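Local coordinates for DUF3298 domain-containing protein (Pseudomonas aeruginosa, PDB 4E72) that is of unknown function but belongs to the DUF3298 family and is probably an exported lipoprotein, at residues Glu143-Gln148 against Asn214-Pro219. Sequence-based numbering, arbitrary orientation.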
loop_
_atom_site.group_PDB
_atom_site.type_symbol
_atom_site.label_atom_id
_atom_site.label_comp_id
_atom_site.label_asym_id
_atom_site.label_seq_id
_atom_site.Cartn_x
_atom_site.Cartn_y
_atom_site.Cartn_z
ATOM N N GLU A 143 -13.425 1.763 -16.877
ATOM C CA GLU A 143 -14.018 0.490 -17.303
ATOM C C GLU A 143 -12.989 -0.335 -18.101
ATOM O O GLU A 143 -12.727 -1.482 -17.726
ATOM C CB GLU A 143 -15.274 0.743 -18.151
ATOM N N ALA A 144 -12.330 0.288 -19.124
ATOM C CA ALA A 144 -11.282 -0.364 -19.925
ATOM C C ALA A 144 -10.082 -0.811 -19.048
ATOM O O ALA A 144 -9.510 -1.869 -19.297
ATOM C CB ALA A 144 -10.805 0.568 -21.029
ATOM N N PHE A 145 -9.724 -0.022 -18.012
ATOM C CA PHE A 145 -8.641 -0.387 -17.084
ATOM C C PHE A 145 -8.971 -1.680 -16.307
ATOM O O PHE A 145 -8.130 -2.585 -16.226
ATOM C CB PHE A 145 -8.351 0.753 -16.097
ATOM C CG PHE A 145 -7.291 0.438 -15.061
ATOM C CD1 PHE A 145 -5.938 0.546 -15.371
ATOM C CD2 PHE A 145 -7.649 0.070 -13.762
ATOM C CE1 PHE A 145 -4.966 0.299 -14.409
ATOM C CE2 PHE A 145 -6.678 -0.193 -12.807
ATOM C CZ PHE A 145 -5.338 -0.092 -13.142
ATOM N N TRP A 146 -10.194 -1.786 -15.769
ATOM C CA TRP A 146 -10.532 -2.966 -14.981
ATOM C C TRP A 146 -10.727 -4.184 -15.886
ATOM O O TRP A 146 -10.524 -5.302 -15.414
ATOM C CB TRP A 146 -11.704 -2.717 -14.022
ATOM C CG TRP A 146 -11.346 -1.712 -12.962
ATOM C CD1 TRP A 146 -11.748 -0.411 -12.904
ATOM C CD2 TRP A 146 -10.409 -1.893 -11.880
ATOM N NE1 TRP A 146 -11.176 0.214 -11.820
ATOM C CE2 TRP A 146 -10.325 -0.663 -11.193
ATOM C CE3 TRP A 146 -9.649 -2.980 -11.413
ATOM C CZ2 TRP A 146 -9.519 -0.493 -10.060
ATOM C CZ3 TRP A 146 -8.818 -2.798 -10.325
ATOM C CH2 TRP A 146 -8.762 -1.569 -9.653
ATOM N N LYS A 147 -10.993 -3.971 -17.195
ATOM C CA LYS A 147 -11.061 -5.067 -18.169
ATOM C C LYS A 147 -9.680 -5.673 -18.355
ATOM O O LYS A 147 -9.582 -6.893 -18.429
ATOM C CB LYS A 147 -11.634 -4.612 -19.525
ATOM C CG LYS A 147 -13.132 -4.309 -19.479
ATOM C CD LYS A 147 -14.028 -5.543 -19.566
ATOM C CE LYS A 147 -15.490 -5.164 -19.712
ATOM N NZ LYS A 147 -15.802 -4.547 -21.038
ATOM N N GLN A 148 -8.608 -4.836 -18.360
ATOM C CA GLN A 148 -7.208 -5.284 -18.450
ATOM C C GLN A 148 -6.753 -5.923 -17.145
ATOM O O GLN A 148 -5.928 -6.836 -17.161
ATOM C CB GLN A 148 -6.257 -4.134 -18.836
ATOM C CG GLN A 148 -6.560 -3.498 -20.205
ATOM C CD GLN A 148 -6.708 -4.512 -21.311
ATOM O OE1 GLN A 148 -5.783 -5.267 -21.610
ATOM N NE2 GLN A 148 -7.896 -4.589 -21.904
ATOM N N ASN A 214 -2.393 1.184 -23.548
ATOM C CA ASN A 214 -2.306 2.214 -24.576
ATOM C C ASN A 214 -3.674 2.826 -24.755
ATOM O O ASN A 214 -4.615 2.110 -25.108
ATOM C CB ASN A 214 -1.806 1.628 -25.908
ATOM C CG ASN A 214 -0.351 1.231 -25.932
ATOM O OD1 ASN A 214 0.538 1.949 -25.464
ATOM N ND2 ASN A 214 -0.068 0.112 -26.567
ATOM N N GLY A 215 -3.801 4.113 -24.449
ATOM C CA GLY A 215 -5.083 4.801 -24.554
ATOM C C GLY A 215 -5.947 4.619 -23.323
ATOM O O GLY A 215 -7.107 5.036 -23.315
ATOM N N ILE A 216 -5.385 3.969 -22.269
ATOM C CA ILE A 216 -6.058 3.726 -21.002
ATOM C C ILE A 216 -5.355 4.576 -19.939
ATOM O O ILE A 216 -5.987 5.433 -19.325
ATOM C CB ILE A 216 -6.164 2.225 -20.592
ATOM C CG1 ILE A 216 -6.767 1.286 -21.686
ATOM C CG2 ILE A 216 -6.919 2.078 -19.289
ATOM C CD1 ILE A 216 -7.938 1.757 -22.463
ATOM N N VAL A 217 -4.061 4.321 -19.709
ATOM C CA VAL A 217 -3.239 5.096 -18.780
ATOM C C VAL A 217 -2.660 6.289 -19.600
ATOM O O VAL A 217 -2.350 6.114 -20.769
ATOM C CB VAL A 217 -2.142 4.196 -18.128
ATOM C CG1 VAL A 217 -1.102 5.029 -17.389
ATOM C CG2 VAL A 217 -2.760 3.154 -17.182
ATOM N N LYS A 218 -2.596 7.496 -19.018
ATOM C CA LYS A 218 -2.033 8.693 -19.648
ATOM C C LYS A 218 -0.609 8.397 -20.174
ATOM O O LYS A 218 0.176 7.800 -19.447
ATOM C CB LYS A 218 -2.008 9.842 -18.638
ATOM C CG LYS A 218 -3.366 10.512 -18.466
ATOM C CD LYS A 218 -3.367 11.425 -17.277
ATOM C CE LYS A 218 -4.641 12.229 -17.206
ATOM N NZ LYS A 218 -4.956 12.626 -15.811
ATOM N N PRO A 219 -0.278 8.728 -21.452
ATOM C CA PRO A 219 1.056 8.372 -21.991
ATOM C C PRO A 219 2.265 8.927 -21.211
ATOM O O PRO A 219 3.306 8.273 -21.171
ATOM C CB PRO A 219 1.027 8.941 -23.408
ATOM C CG PRO A 219 -0.413 9.066 -23.748
ATOM C CD PRO A 219 -1.115 9.392 -22.469
#
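I216 packs its two branches against A144 and F145, joining a loop to the first turn of helix 142-159. The loop follows strand 205-208, the last strand of the small antiparallel sheet in this DUF3298 protein. The contact is a small apolar helix-loop packing, with no hydrogen bond between the two segments. I216 contributes the largest share of the buried surface. Its CG1 branch runs out to the helix, and CD1 lies 3.4 Å from A144 CB. This is tighter than usual for two carbons. The CG2 branch meets F145. I216 CG2 sits 3.7 Å from F145 CA and equally far from F145 CB, so it rests on the helix backbone as well as on a side chain. It lies at the edge of the F145 ring, near the ring plane. F145 has CG anti to the backbone N and beside the carbonyl carbon (chi1 177°), which carries the ring away from its own N. The ring also touches L133 of helix 133-136, L189 and I208 of the small sheet, and L213 of the loop. Backbone hydrogen bonds pair I216 with V138 and K218 with M136, and these hold the loop. V217 is buried but adds little across the contact. Its CG2 approaches the F145 ring obliquely, 4.5 Å from CD1.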